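Local coordinates for protein MerB2 (PDB 5C17) that probably acts as an alkylmercury lyase, cleaving carbon–mercury bonds of organomercurials, and here holds a mercury(II) ion together with a bound dithiol, at residues 4-18 with 197-209. Numbering follows the deposited sequence. Where two conformers were deposited one is given.
Sequences KTELKKFYELLLAKL and ALSFGNELKKFLS. With DTV ((2S,3S)-1,4-dimercaptobutane-2,3-diol), chain D.
The ammonium group of K4 is gripped by the E203 carboxylate and the S199 carbonyl of the facing helix, and by a water that also takes a bond from N202 ND2. NZ lies 2.9 Å from E203 OE2 in a salt bridge on the syn lone pair, with a weak second bond to OE1. It reaches S199 O, 2.9 Å away, from above the carbonyl plane, opposite the backbone N of N202. In the conformer described, a bend at chi2 (79°) brings the E203 carboxylate round to the lysine; K8 NZ, 4.5 Å from E203 OE1, may still add to the positive charge around it. Next along the helix, L7 lays CD2 over one face of the F200 ring, 3.5 Å from its centroid, a CH-pi contact. Y11 is sandwiched between F10 and the backbone O of E203, its CD1 3.4 Å from F207 CD1 with the ring planes oblique at 35°, while its OH donates to a water held by F200 O. Replacing Y11 by an alanine is likely to open a gap beside F207 and leave that water without its phenol partner. L14, L15 and L18 close round the F207 ring, L18 at its edge. This exemplifies near-parallel helix packing (25°): an apolar face built on L7, Y11 and F207, with a salt bridge at its exposed end. Helix 194-207 also packs on helix 103-113, F207 reaches L26 of helix 22-34, and F10 meets F154, W160 and the dithiol.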
loop_
_atom_site.group_PDB
_atom_site.type_symbol
_atom_site.label_atom_id
_atom_site.label_comp_id
_atom_site.label_asym_id
_atom_site.label_seq_id
_atom_site.Cartn_x
_atom_site.Cartn_y
_atom_site.Cartn_z
ATOM N N LYS A 4 -5.296 15.989 6.431
ATOM C CA LYS A 4 -4.283 15.214 5.716
ATOM C C LYS A 4 -2.944 15.942 5.644
ATOM O O LYS A 4 -2.046 15.515 4.918
ATOM C CB LYS A 4 -4.754 14.867 4.296
ATOM C CG LYS A 4 -5.726 13.701 4.220
ATOM C CD LYS A 4 -5.774 13.115 2.821
ATOM C CE LYS A 4 -6.272 14.129 1.803
ATOM N NZ LYS A 4 -6.232 13.574 0.417
ATOM N N THR A 5 -2.804 17.031 6.396
ATOM C CA THR A 5 -1.538 17.759 6.450
ATOM C C THR A 5 -0.433 16.798 6.843
ATOM O O THR A 5 0.656 16.795 6.268
ATOM C CB THR A 5 -1.606 18.922 7.474
ATOM O OG1 THR A 5 -2.520 19.916 6.994
ATOM C CG2 THR A 5 -0.235 19.562 7.693
ATOM N N GLU A 6 -0.736 15.949 7.809
ATOM C CA GLU A 6 0.231 15.003 8.307
ATOM C C GLU A 6 0.718 14.068 7.187
ATOM O O GLU A 6 1.922 13.823 7.075
ATOM C CB GLU A 6 -0.376 14.234 9.477
ATOM C CG GLU A 6 0.553 13.220 10.093
ATOM C CD GLU A 6 -0.056 12.536 11.299
ATOM O OE1 GLU A 6 -0.980 13.113 11.905
ATOM O OE2 GLU A 6 0.390 11.417 11.640
ATOM N N LEU A 7 -0.192 13.546 6.358
ATOM C CA LEU A 7 0.200 12.628 5.284
ATOM C C LEU A 7 1.081 13.304 4.236
ATOM O O LEU A 7 2.081 12.746 3.795
ATOM C CB LEU A 7 -1.038 12.030 4.614
ATOM C CG LEU A 7 -0.765 10.970 3.558
ATOM C CD1 LEU A 7 0.037 9.792 4.149
ATOM C CD2 LEU A 7 -2.076 10.510 2.971
ATOM N N LYS A 8 0.697 14.501 3.822
ATOM C CA LYS A 8 1.505 15.270 2.878
ATOM C C LYS A 8 2.899 15.484 3.441
ATOM O O LYS A 8 3.907 15.315 2.735
ATOM C CB LYS A 8 0.856 16.631 2.603
ATOM C CG LYS A 8 -0.575 16.544 2.154
ATOM C CD LYS A 8 -1.164 17.907 1.855
ATOM C CE LYS A 8 -2.507 17.767 1.161
ATOM N NZ LYS A 8 -2.995 19.073 0.679
ATOM N N LYS A 9 2.975 15.854 4.718
ATOM C CA LYS A 9 4.260 16.127 5.346
ATOM C C LYS A 9 5.094 14.855 5.509
ATOM O O LYS A 9 6.317 14.894 5.396
ATOM C CB LYS A 9 4.087 16.833 6.699
ATOM C CG LYS A 9 3.430 18.206 6.614
ATOM C CD LYS A 9 4.209 19.185 5.772
ATOM C CE LYS A 9 3.486 20.532 5.735
ATOM N NZ LYS A 9 4.278 21.599 5.067
ATOM N N PHE A 10 4.429 13.730 5.769
ATOM C CA PHE A 10 5.096 12.428 5.797
ATOM C C PHE A 10 5.805 12.154 4.482
ATOM O O PHE A 10 6.975 11.772 4.464
ATOM C CB PHE A 10 4.079 11.324 6.137
ATOM C CG PHE A 10 4.500 9.925 5.718
ATOM C CD1 PHE A 10 5.338 9.148 6.519
ATOM C CD2 PHE A 10 4.009 9.366 4.547
ATOM C CE1 PHE A 10 5.698 7.861 6.119
ATOM C CE2 PHE A 10 4.373 8.082 4.152
ATOM C CZ PHE A 10 5.202 7.336 4.942
ATOM N N TYR A 11 5.111 12.353 3.365
ATOM C CA TYR A 11 5.721 12.065 2.083
ATOM C C TYR A 11 6.818 13.056 1.739
ATOM O O TYR A 11 7.807 12.673 1.108
ATOM C CB TYR A 11 4.671 12.073 0.988
ATOM C CG TYR A 11 3.870 10.813 0.858
ATOM C CD1 TYR A 11 4.465 9.626 0.466
ATOM C CD2 TYR A 11 2.512 10.817 1.068
ATOM C CE1 TYR A 11 3.734 8.474 0.309
ATOM C CE2 TYR A 11 1.756 9.671 0.908
ATOM C CZ TYR A 11 2.367 8.500 0.533
ATOM O OH TYR A 11 1.611 7.366 0.362
ATOM N N GLU A 12 6.663 14.321 2.122
ATOM C CA GLU A 12 7.719 15.287 1.857
ATOM C C GLU A 12 8.991 14.927 2.628
ATOM O O GLU A 12 10.101 15.039 2.094
ATOM C CB GLU A 12 7.267 16.703 2.188
ATOM C CG GLU A 12 6.257 17.242 1.191
ATOM C CD GLU A 12 5.852 18.663 1.480
ATOM O OE1 GLU A 12 5.092 19.219 0.654
ATOM O OE2 GLU A 12 6.292 19.228 2.516
ATOM N N LEU A 13 8.830 14.507 3.884
ATOM C CA LEU A 13 9.978 14.098 4.691
ATOM C C LEU A 13 10.635 12.847 4.093
ATOM O O LEU A 13 11.856 12.751 3.969
ATOM C CB LEU A 13 9.564 13.846 6.141
ATOM C CG LEU A 13 10.658 13.339 7.083
ATOM C CD1 LEU A 13 11.853 14.275 7.131
ATOM C CD2 LEU A 13 10.071 13.146 8.475
ATOM N N LEU A 14 9.820 11.889 3.685
ATOM C CA LEU A 14 10.347 10.677 3.063
ATOM C C LEU A 14 11.117 10.999 1.767
ATOM O O LEU A 14 12.205 10.471 1.545
ATOM C CB LEU A 14 9.205 9.695 2.784
ATOM C CG LEU A 14 9.587 8.337 2.214
ATOM C CD1 LEU A 14 10.587 7.598 3.066
ATOM C CD2 LEU A 14 8.318 7.532 2.056
ATOM N N LEU A 15 10.565 11.848 0.904
ATOM C CA LEU A 15 11.283 12.223 -0.315
ATOM C C LEU A 15 12.630 12.873 -0.001
ATOM O O LEU A 15 13.623 12.634 -0.699
ATOM C CB LEU A 15 10.439 13.176 -1.159
ATOM C CG LEU A 15 9.319 12.538 -1.967
ATOM C CD1 LEU A 15 8.349 13.577 -2.506
ATOM C CD2 LEU A 15 9.901 11.712 -3.117
ATOM N N ALA A 16 12.672 13.692 1.048
ATOM C CA ALA A 16 13.911 14.335 1.458
ATOM C C ALA A 16 14.963 13.299 1.877
ATOM O O ALA A 16 16.165 13.503 1.670
ATOM C CB ALA A 16 13.642 15.306 2.601
ATOM N N LYS A 17 14.504 12.200 2.475
ATOM C CA LYS A 17 15.390 11.145 2.986
ATOM C C LYS A 17 15.885 10.178 1.914
ATOM O O LYS A 17 16.930 9.554 2.070
ATOM C CB LYS A 17 14.659 10.323 4.060
ATOM C CG LYS A 17 14.419 11.044 5.352
ATOM C CD LYS A 17 13.422 10.275 6.239
ATOM C CE LYS A 17 13.411 10.825 7.640
ATOM N NZ LYS A 17 14.626 10.419 8.388
ATOM N N LEU A 18 15.101 10.000 0.863
ATOM C CA LEU A 18 15.419 9.013 -0.152
ATOM C C LEU A 18 16.457 9.525 -1.141
ATOM O O LEU A 18 16.551 10.726 -1.381
ATOM C CB LEU A 18 14.159 8.622 -0.909
ATOM C CG LEU A 18 13.156 7.807 -0.103
ATOM C CD1 LEU A 18 11.876 7.626 -0.891
ATOM C CD2 LEU A 18 13.736 6.442 0.288
ATOM N N ALA A 197 -9.520 6.848 3.279
ATOM C CA ALA A 197 -8.467 6.016 2.695
ATOM C C ALA A 197 -8.392 6.231 1.188
ATOM O O ALA A 197 -7.306 6.280 0.618
ATOM C CB ALA A 197 -8.688 4.552 3.029
ATOM N N LEU A 198 -9.540 6.372 0.536
ATOM C CA LEU A 198 -9.538 6.676 -0.891
ATOM C C LEU A 198 -8.776 7.953 -1.173
ATOM O O LEU A 198 -7.992 8.023 -2.114
ATOM C CB LEU A 198 -10.959 6.798 -1.425
ATOM C CG LEU A 198 -11.654 5.503 -1.800
ATOM C CD1 LEU A 198 -13.126 5.753 -2.051
ATOM C CD2 LEU A 198 -11.003 4.894 -3.034
ATOM N N SER A 199 -9.010 8.973 -0.354
ATOM C CA SER A 199 -8.378 10.264 -0.590
ATOM C C SER A 199 -6.857 10.199 -0.395
ATOM O O SER A 199 -6.122 11.015 -0.945
ATOM C CB SER A 199 -8.984 11.327 0.322
ATOM O OG SER A 199 -8.425 11.234 1.607
ATOM N N PHE A 200 -6.375 9.217 0.362
ATOM C CA PHE A 200 -4.940 9.094 0.575
ATOM C C PHE A 200 -4.186 8.848 -0.740
ATOM O O PHE A 200 -3.015 9.158 -0.844
ATOM C CB PHE A 200 -4.629 7.951 1.532
ATOM C CG PHE A 200 -4.701 8.322 2.991
ATOM C CD1 PHE A 200 -5.419 9.421 3.434
ATOM C CD2 PHE A 200 -4.023 7.558 3.921
ATOM C CE1 PHE A 200 -5.456 9.739 4.795
ATOM C CE2 PHE A 200 -4.060 7.870 5.278
ATOM C CZ PHE A 200 -4.777 8.955 5.709
ATOM N N GLY A 201 -4.864 8.305 -1.741
ATOM C CA GLY A 201 -4.223 8.069 -3.022
ATOM C C GLY A 201 -3.766 9.352 -3.679
ATOM O O GLY A 201 -2.862 9.319 -4.506
ATOM N N ASN A 202 -4.392 10.481 -3.341
ATOM C CA ASN A 202 -3.933 11.782 -3.821
ATOM C C ASN A 202 -2.467 12.013 -3.468
ATOM O O ASN A 202 -1.664 12.430 -4.310
ATOM C CB ASN A 202 -4.751 12.919 -3.192
ATOM C CG ASN A 202 -6.171 13.008 -3.723
ATOM O OD1 ASN A 202 -6.522 12.372 -4.705
ATOM N ND2 ASN A 202 -6.998 13.824 -3.069
ATOM N N GLU A 203 -2.123 11.717 -2.225
ATOM C CA GLU A 203 -0.793 11.975 -1.720
ATOM C C GLU A 203 0.205 10.949 -2.284
ATOM O O GLU A 203 1.356 11.277 -2.540
ATOM C CB GLU A 203 -0.808 11.987 -0.190
ATOM C CG GLU A 203 -1.318 13.313 0.411
ATOM C CD GLU A 203 -2.840 13.476 0.397
ATOM O OE1 GLU A 203 -3.297 14.616 0.623
ATOM O OE2 GLU A 203 -3.582 12.488 0.198
ATOM N N LEU A 204 -0.241 9.714 -2.486
ATOM C CA LEU A 204 0.622 8.733 -3.127
ATOM C C LEU A 204 0.944 9.173 -4.562
ATOM O O LEU A 204 2.078 9.056 -5.015
ATOM C CB LEU A 204 -0.036 7.362 -3.137
ATOM C CG LEU A 204 0.777 6.232 -3.771
ATOM C CD1 LEU A 204 2.132 6.098 -3.111
ATOM C CD2 LEU A 204 0.009 4.934 -3.665
ATOM N N LYS A 205 -0.051 9.675 -5.282
ATOM C CA LYS A 205 0.180 10.185 -6.630
ATOM C C LYS A 205 1.188 11.326 -6.652
ATOM O O LYS A 205 2.061 11.377 -7.518
ATOM C CB LYS A 205 -1.107 10.687 -7.248
ATOM C CG LYS A 205 -1.969 9.659 -7.864
ATOM C CD LYS A 205 -3.376 10.227 -7.992
ATOM C CE LYS A 205 -4.141 9.747 -9.197
ATOM N NZ LYS A 205 -5.587 10.162 -9.094
ATOM N N LYS A 206 1.055 12.244 -5.700
ATOM C CA LYS A 206 1.993 13.352 -5.588
ATOM C C LYS A 206 3.403 12.826 -5.305
ATOM O O LYS A 206 4.362 13.302 -5.888
ATOM C CB LYS A 206 1.543 14.317 -4.493
ATOM C CG LYS A 206 2.491 15.469 -4.248
ATOM C CD LYS A 206 2.443 16.480 -5.355
ATOM C CE LYS A 206 3.225 17.739 -4.975
ATOM N NZ LYS A 206 2.456 18.587 -4.008
ATOM N N PHE A 207 3.521 11.850 -4.413
ATOM C CA PHE A 207 4.812 11.256 -4.076
ATOM C C PHE A 207 5.513 10.668 -5.303
ATOM O O PHE A 207 6.729 10.786 -5.449
ATOM C CB PHE A 207 4.594 10.171 -3.020
ATOM C CG PHE A 207 5.816 9.383 -2.676
ATOM C CD1 PHE A 207 6.863 9.945 -1.958
ATOM C CD2 PHE A 207 5.912 8.059 -3.058
ATOM C CE1 PHE A 207 7.997 9.186 -1.643
ATOM C CE2 PHE A 207 7.020 7.300 -2.752
ATOM C CZ PHE A 207 8.068 7.853 -2.037
ATOM N N LEU A 208 4.736 10.033 -6.182
ATOM C CA LEU A 208 5.280 9.430 -7.397
ATOM C C LEU A 208 5.492 10.424 -8.541
ATOM O O LEU A 208 6.010 10.044 -9.578
ATOM C CB LEU A 208 4.358 8.304 -7.871
ATOM C CG LEU A 208 4.463 7.008 -7.063
ATOM C CD1 LEU A 208 3.228 6.159 -7.269
ATOM C CD2 LEU A 208 5.712 6.234 -7.470
ATOM N N SER A 209 5.100 11.681 -8.363
ATOM C CA SER A 209 5.205 12.672 -9.428
ATOM C C SER A 209 6.630 13.209 -9.617
ATOM O O SER A 209 6.911 13.782 -10.690
ATOM C CB SER A 209 4.232 13.838 -9.210
ATOM O OG SER A 209 4.633 14.683 -8.144
HETATM S S1 DTV D . 4.867 4.386 7.284
HETATM C C1 DTV D . 3.438 4.276 6.208
HETATM C C2 DTV D . 3.494 3.097 5.250
HETATM O O2 DTV D . 3.419 1.897 5.967
HETATM C C3 DTV D . 2.367 3.095 4.211
HETATM O O3 DTV D . 2.490 4.242 3.393
HETATM C C4 DTV D . 0.977 3.070 4.825
HETATM S S4 DTV D . -0.262 2.467 3.684
HETATM O O HOH W 1 -5.412 15.779 -1.782
HETATM O O HOH W 2 -1.034 7.815 0.620
HETATM O O HOH W 3 4.093 17.563 -1.643
#